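PDB 1VPH: YjbQ family protein from Sulfolobus solfataricus, which is of unknown function but binds a metal ion beside a phosphate-occupied pocket, as a trimer of YjbQ (UPF0047) family subunits. Local coordinates for residues S58-V63 against S138-T143; W89-N92 against N97-A100. One frame throughout, in Å; residues are numbered along the deposited sequence.

Interaction 1: residues S58-V63 against S138-T143. With PO4 (phosphate ion), chain L.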
ATOM      1  N   SER C  58      12.952  -0.899   7.869  1.00 19.30           N
ATOM      2  CA  SER C  58      12.797  -1.965   6.905  1.00 18.73           C
ATOM      3  C   SER C  58      12.344  -3.293   7.550  1.00 19.53           C
ATOM      4  O   SER C  58      12.108  -4.278   6.811  1.00 18.55           O
ATOM      5  CB  SER C  58      14.125  -2.123   6.176  1.00 22.53           C
ATOM      6  OG  SER C  58      15.085  -2.669   7.076  1.00 24.16           O
ATOM      7  N   THR C  59      12.165  -3.324   8.872  1.00 17.07           N
ATOM      8  CA  THR C  59      11.729  -4.543   9.567  1.00 16.71           C
ATOM      9  C   THR C  59      10.481  -4.299  10.436  1.00 18.80           C
ATOM     10  O   THR C  59      10.128  -5.082  11.319  1.00 19.87           O
ATOM     11  CB  THR C  59      12.893  -5.105  10.398  1.00 20.18           C
ATOM     12  OG1 THR C  59      13.252  -4.184  11.405  1.00 19.21           O
ATOM     13  CG2 THR C  59      14.070  -5.412   9.498  1.00 22.63           C
ATOM     14  N   ALA C  60       9.814  -3.199  10.130  1.00 20.44           N
ATOM     15  CA  ALA C  60       8.514  -2.888  10.640  1.00 21.07           C
ATOM     16  C   ALA C  60       7.597  -2.405   9.513  1.00 21.12           C
ATOM     17  O   ALA C  60       8.041  -2.088   8.387  1.00 19.35           O
ATOM     18  CB  ALA C  60       8.604  -1.843  11.755  1.00 21.21           C
ATOM     19  N   ALA C  61       6.297  -2.392   9.798  1.00 19.42           N
ATOM     20  CA  ALA C  61       5.314  -1.989   8.803  1.00 19.38           C
ATOM     21  C   ALA C  61       4.161  -1.249   9.466  1.00 19.10           C
ATOM     22  O   ALA C  61       4.073  -1.181  10.691  1.00 18.78           O
ATOM     23  CB  ALA C  61       4.783  -3.212   8.009  1.00 20.61           C
ATOM     24  N   ILE C  62       3.260  -0.720   8.630  1.00 19.05           N
ATOM     25  CA  ILE C  62       2.019  -0.056   9.109  1.00 17.63           C
ATOM     26  C   ILE C  62       0.870  -0.750   8.459  1.00 19.57           C
ATOM     27  O   ILE C  62       0.911  -0.938   7.241  1.00 19.75           O
ATOM     28  CB  ILE C  62       1.990   1.431   8.725  1.00 18.21           C
ATOM     29  CG1 ILE C  62       3.115   2.225   9.469  1.00 20.15           C
ATOM     30  CG2 ILE C  62       0.631   2.052   9.046  1.00 18.73           C
ATOM     31  CD1 ILE C  62       2.945   2.277  11.051  1.00 21.13           C
ATOM     32  N   VAL C  63      -0.116  -1.217   9.259  1.00 18.34           N
ATOM     33  CA  VAL C  63      -1.327  -1.829   8.711  1.00 19.54           C
ATOM     34  C   VAL C  63      -2.559  -1.239   9.355  1.00 18.47           C
ATOM     35  O   VAL C  63      -2.475  -0.536  10.341  1.00 19.80           O
ATOM     36  CB  VAL C  63      -1.360  -3.398   8.822  1.00 21.21           C
ATOM     37  CG1 VAL C  63      -0.211  -3.987   8.068  1.00 21.34           C
ATOM     38  CG2 VAL C  63      -1.403  -3.859  10.281  1.00 23.77           C
ATOM     39  N   SER C 138      14.067  -0.334  20.866  1.00 29.93           N
ATOM     40  CA  SER C 138      13.855   0.773  21.803  1.00 31.52           C
ATOM     41  C   SER C 138      13.125   1.944  21.169  1.00 30.73           C
ATOM     42  O   SER C 138      12.374   2.626  21.848  1.00 31.17           O
ATOM     43  CB  SER C 138      15.189   1.248  22.420  1.00 32.37           C
ATOM     44  N   GLU C 139      13.352   2.186  19.881  1.00 29.95           N
ATOM     45  CA  GLU C 139      12.749   3.335  19.214  1.00 30.44           C
ATOM     46  C   GLU C 139      12.327   2.993  17.787  1.00 30.48           C
ATOM     47  O   GLU C 139      13.129   2.980  16.843  1.00 34.50           O
ATOM     48  CB  GLU C 139      13.673   4.578  19.259  1.00 31.16           C
ATOM     49  CG  GLU C 139      13.106   5.829  18.553  1.00 38.74           C
ATOM     50  CD  GLU C 139      14.021   7.062  18.577  1.00 39.61           C
ATOM     51  OE1 GLU C 139      15.143   7.037  19.142  1.00 44.79           O
ATOM     52  OE2 GLU C 139      13.572   8.084  18.017  1.00 56.95           O
ATOM     53  N   ARG C 140      11.050   2.705  17.654  1.00 26.94           N
ATOM     54  CA  ARG C 140      10.410   2.701  16.326  1.00 23.90           C
ATOM     55  C   ARG C 140       9.785   4.059  16.129  1.00 24.75           C
ATOM     56  O   ARG C 140       9.058   4.532  17.013  1.00 27.25           O
ATOM     57  CB  ARG C 140       9.339   1.639  16.239  1.00 25.28           C
ATOM     58  CG  ARG C 140       9.853   0.218  16.299  1.00 26.65           C
ATOM     59  CD  ARG C 140      10.906  -0.016  15.244  1.00 25.70           C
ATOM     60  NE  ARG C 140      11.017  -1.436  14.886  1.00 25.54           N
ATOM     61  CZ  ARG C 140      11.808  -1.891  13.930  1.00 23.92           C
ATOM     62  NH1 ARG C 140      12.544  -1.045  13.245  1.00 20.84           N
ATOM     63  NH2 ARG C 140      11.828  -3.219  13.646  1.00 20.50           N
ATOM     64  N   HIS C 141      10.126   4.694  15.013  1.00 22.74           N
ATOM     65  CA  HIS C 141       9.679   6.028  14.692  1.00 24.19           C
ATOM     66  C   HIS C 141       8.633   5.935  13.572  1.00 23.65           C
ATOM     67  O   HIS C 141       8.893   5.440  12.486  1.00 25.25           O
ATOM     68  CB  HIS C 141      10.829   6.873  14.250  1.00 26.13           C
ATOM     69  CG  HIS C 141      10.431   8.262  13.856  1.00 28.68           C
ATOM     70  ND1 HIS C 141      11.221   9.054  13.054  1.00 36.78           N
ATOM     71  CD2 HIS C 141       9.320   8.985  14.119  1.00 29.15           C
ATOM     72  CE1 HIS C 141      10.613  10.208  12.841  1.00 36.62           C
ATOM     73  NE2 HIS C 141       9.457  10.192  13.473  1.00 27.43           N
ATOM     74  N   ILE C 142       7.438   6.433  13.874  1.00 21.76           N
ATOM     75  CA  ILE C 142       6.375   6.563  12.894  1.00 18.26           C
ATOM     76  C   ILE C 142       6.185   8.059  12.568  1.00 18.86           C
ATOM     77  O   ILE C 142       5.995   8.881  13.472  1.00 19.57           O
ATOM     78  CB  ILE C 142       5.039   6.049  13.452  1.00 16.54           C
ATOM     79  CG1 ILE C 142       5.131   4.565  13.891  1.00 22.87           C
ATOM     80  CG2 ILE C 142       3.917   6.166  12.412  1.00 22.33           C
ATOM     81  CD1 ILE C 142       4.592   4.294  15.262  1.00 24.48           C
ATOM     82  N   THR C 143       6.259   8.400  11.293  1.00 18.02           N
ATOM     83  CA  THR C 143       5.944   9.748  10.844  1.00 16.42           C
ATOM     84  C   THR C 143       4.490   9.827  10.525  1.00 18.62           C
ATOM     85  O   THR C 143       3.951   8.942   9.842  1.00 18.77           O
ATOM     86  CB  THR C 143       6.730  10.052   9.547  1.00 19.73           C
ATOM     87  OG1 THR C 143       8.122   9.960   9.873  1.00 23.57           O
ATOM     88  CG2 THR C 143       6.413  11.432   9.004  1.00 22.20           C
TER
HETATM   89  P   PO4 L 139      15.207  -1.057  10.520  1.00 30.53           P
HETATM   90  O1  PO4 L 139      16.176  -1.841  11.309  1.00 41.52           O
HETATM   91  O2  PO4 L 139      15.657  -0.912   9.067  1.00 24.19           O
HETATM   92  O3  PO4 L 139      15.144   0.375  11.006  1.00 42.08           O
HETATM   93  O4  PO4 L 139      13.793  -1.540  10.725  1.00 31.94           O

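Interaction 2: residues W89-N92 against N97-A100. With K (potassium ion), chain K.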
ATOM      1  N   TRP C  89      17.243 -18.172   5.057  1.00 19.21           N
ATOM      2  CA  TRP C  89      17.298 -17.115   4.065  1.00 19.12           C
ATOM      3  C   TRP C  89      18.735 -16.634   3.880  1.00 19.06           C
ATOM      4  O   TRP C  89      19.544 -16.655   4.831  1.00 17.70           O
ATOM      5  CB  TRP C  89      16.447 -15.937   4.481  1.00 17.44           C
ATOM      6  CG  TRP C  89      14.974 -16.223   4.534  1.00 17.08           C
ATOM      7  CD1 TRP C  89      14.203 -16.245   5.651  1.00 18.54           C
ATOM      8  CD2 TRP C  89      14.116 -16.561   3.443  1.00 19.23           C
ATOM      9  NE1 TRP C  89      12.899 -16.513   5.328  1.00 19.89           N
ATOM     10  CE2 TRP C  89      12.808 -16.710   3.976  1.00 18.60           C
ATOM     11  CE3 TRP C  89      14.314 -16.734   2.064  1.00 20.61           C
ATOM     12  CZ2 TRP C  89      11.687 -17.037   3.184  1.00 19.44           C
ATOM     13  CZ3 TRP C  89      13.162 -17.049   1.261  1.00 18.96           C
ATOM     14  CH2 TRP C  89      11.884 -17.176   1.843  1.00 19.09           C
ATOM     15  N   LYS C  90      19.054 -16.196   2.657  1.00 20.36           N
ATOM     16  CA  LYS C  90      20.403 -15.720   2.333  1.00 22.22           C
ATOM     17  C   LYS C  90      20.839 -14.496   3.128  1.00 21.19           C
ATOM     18  O   LYS C  90      22.005 -14.390   3.486  1.00 21.73           O
ATOM     19  CB  LYS C  90      20.508 -15.430   0.824  1.00 23.30           C
ATOM     20  CG  LYS C  90      20.694 -16.684  -0.029  1.00 31.20           C
ATOM     21  N   HIS C  91      19.906 -13.591   3.434  1.00 20.67           N
ATOM     22  CA  HIS C  91      20.194 -12.466   4.286  1.00 19.23           C
ATOM     23  C   HIS C  91      20.625 -12.849   5.689  1.00 19.01           C
ATOM     24  O   HIS C  91      21.277 -12.044   6.387  1.00 19.74           O
ATOM     25  CB  HIS C  91      18.988 -11.537   4.400  1.00 20.91           C
ATOM     26  CG  HIS C  91      19.253 -10.259   5.150  1.00 22.06           C
ATOM     27  ND1 HIS C  91      20.117  -9.285   4.687  1.00 20.58           N
ATOM     28  CD2 HIS C  91      18.716  -9.771   6.303  1.00 20.19           C
ATOM     29  CE1 HIS C  91      20.136  -8.275   5.540  1.00 23.50           C
ATOM     30  NE2 HIS C  91      19.279  -8.526   6.519  1.00 17.94           N
ATOM     31  N   ASN C  92      20.245 -14.037   6.144  1.00 19.88           N
ATOM     32  CA  ASN C  92      20.563 -14.445   7.513  1.00 20.44           C
ATOM     33  C   ASN C  92      21.996 -14.779   7.730  1.00 23.19           C
ATOM     34  O   ASN C  92      22.437 -14.982   8.864  1.00 24.46           O
ATOM     35  CB  ASN C  92      19.662 -15.588   7.921  1.00 23.12           C
ATOM     36  CG  ASN C  92      18.298 -15.087   8.280  1.00 24.90           C
ATOM     37  OD1 ASN C  92      18.084 -13.872   8.323  1.00 21.56           O
ATOM     38  ND2 ASN C  92      17.364 -15.999   8.525  1.00 30.02           N
ATOM     39  N   ASN C  97      17.344 -11.609  10.593  1.00 22.78           N
ATOM     40  CA  ASN C  97      16.022 -11.011  10.552  1.00 19.92           C
ATOM     41  C   ASN C  97      15.459 -10.926   9.127  1.00 17.89           C
ATOM     42  O   ASN C  97      14.642 -10.081   8.847  1.00 19.64           O
ATOM     43  CB  ASN C  97      16.055  -9.645  11.225  1.00 19.49           C
ATOM     44  CG  ASN C  97      16.869  -8.625  10.461  1.00 20.49           C
ATOM     45  OD1 ASN C  97      17.583  -8.951   9.492  1.00 21.52           O
ATOM     46  ND2 ASN C  97      16.815  -7.390  10.919  1.00 22.90           N
ATOM     47  N   ALA C  98      15.922 -11.817   8.236  1.00 19.68           N
ATOM     48  CA  ALA C  98      15.410 -11.869   6.863  1.00 20.58           C
ATOM     49  C   ALA C  98      13.908 -11.904   6.861  1.00 20.10           C
ATOM     50  O   ALA C  98      13.309 -11.173   6.094  1.00 20.30           O
ATOM     51  CB  ALA C  98      15.949 -13.038   6.115  1.00 20.52           C
ATOM     52  N   HIS C  99      13.312 -12.723   7.724  1.00 19.57           N
ATOM     53  CA  HIS C  99      11.862 -12.850   7.782  1.00 19.28           C
ATOM     54  C   HIS C  99      11.203 -11.488   7.983  1.00 19.65           C
ATOM     55  O   HIS C  99      10.137 -11.215   7.404  1.00 20.03           O
ATOM     56  CB  HIS C  99      11.470 -13.786   8.924  1.00 22.54           C
ATOM     57  CG  HIS C  99      11.615 -13.148  10.281  1.00 22.98           C
ATOM     58  ND1 HIS C  99      12.812 -13.101  10.953  1.00 25.12           N
ATOM     59  CD2 HIS C  99      10.734 -12.436  11.031  1.00 27.46           C
ATOM     60  CE1 HIS C  99      12.648 -12.453  12.094  1.00 22.81           C
ATOM     61  NE2 HIS C  99      11.394 -12.036  12.165  1.00 25.44           N
ATOM     62  N   ALA C 100      11.812 -10.646   8.824  1.00 19.11           N
ATOM     63  CA  ALA C 100      11.252  -9.344   9.165  1.00 19.08           C
ATOM     64  C   ALA C 100      11.252  -8.413   7.970  1.00 20.34           C
ATOM     65  O   ALA C 100      10.280  -7.711   7.710  1.00 18.83           O
ATOM     66  CB  ALA C 100      12.052  -8.725  10.335  1.00 19.43           C
TER
HETATM   67  K     K K 138      18.556  -7.201   8.407  1.00 27.28           K
HETATM   68  O   HOH W   1      14.750 -14.902   9.349  1.00 28.82           O
HETATM   69  O   HOH W   2      19.841  -5.967   7.413  1.00 35.06           O

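Interaction 1: residues S58-V63 against S138-T143
R140 reaches from strand 137-148 of the five-stranded antiparallel sheet to T59, just before strand 60-65 of the three-stranded sheet. The contact therefore joins the two sheets of the YjbQ-like fold by side chains, and no backbone bond links the segments.

The polar part is centred on the R140 guanidinium. NH2 of R140 donates to OG1 of T59 at 2.8 Å, almost straight at 170° and nearly in the guanidinium plane. The two side chains cross at about a right angle. NH2 also forms a salt bridge with E132, which helps fix the rotation of the group.

Packing adds little. CB of A60 sits over the centre of one guanidinium face, 3.8 Å above its plane. The one apolar pair lies further along, where CD1 of I62 meets CG2 of I142 at 4.2 Å.

A phosphate ion, probably from the crystallisation liquor, lies at the edge of the guanidinium. H57 and R137 also bind it. S58 holds O2 through its backbone N and through OG, the latter at 2.7 Å. T59 has OG1 between its backbone N and carbonyl carbon (chi1 64°), on the side where its backbone N also meets the ion. O4 of the phosphate takes bonds from T59 N, from T59 OG1 at 2.8 Å and from R140 NH1 at 2.9 Å.

Interaction 2: residues W89-N92 against N97-A100
H91 and N97 meet at a potassium ion, bound by NE2 of H91 at 2.4 Å and by OD1 of N97 at 2.3 Å. D95, H101 and a water complete the site. The imidazole and amide planes are 15° apart, and OD1 of N97 lies at the ring edge. H91 CG is anti to the backbone N (chi1 -174°), which carries the ring across to the metal.

Behind the ligands, the methyl of A98 packs against W89, just before the 3-10 turn, and H91 in it. Its CB is 3.4 Å from CB of W89 and 3.8 Å from CB of H91. OD1 of N92 accepts a hydrogen bond from A98 N at 3.0 Å, in the carbonyl plane and on a lone pair. ND2 of the same amide donates to a water that also accepts from H99 N. Thus N92 ties the 3-10 turn to the first turn of helix 98-107. With an alanine in place of N92, A98 N would probably lose this acceptor and the bridging water its amide donor, weakening the tie between turn and helix.

Further out, ND1 of H91 is hydrogen-bonded to E68 of the second subunit, and ND2 of N97 to D134. The ligand set of histidines, a carboxylate and an amide is consistent with a site that could also take a transition metal.

Interaction 2 is nested inside the chain loop closed by interaction 1. S58-V63 comes first, then W89-N92 and N97-A100, and S138-T143 last. The centres of the two contacts are about 18 Å apart. Interaction 1 spans the two sheets, and its centre lies about 6 Å from the centre of the chain. The centre of interaction 2 lies about 21 Å from the chain centre, at the start of helix 98-107. The two contacts touch at T59, whose CG2 packs on ND2 of N97 at 3.7 Å and whose CB packs on A100. The phosphate pocket and the potassium site are thus neighbours. Both contacts also meet the second subunit, so both sites lie near that interface.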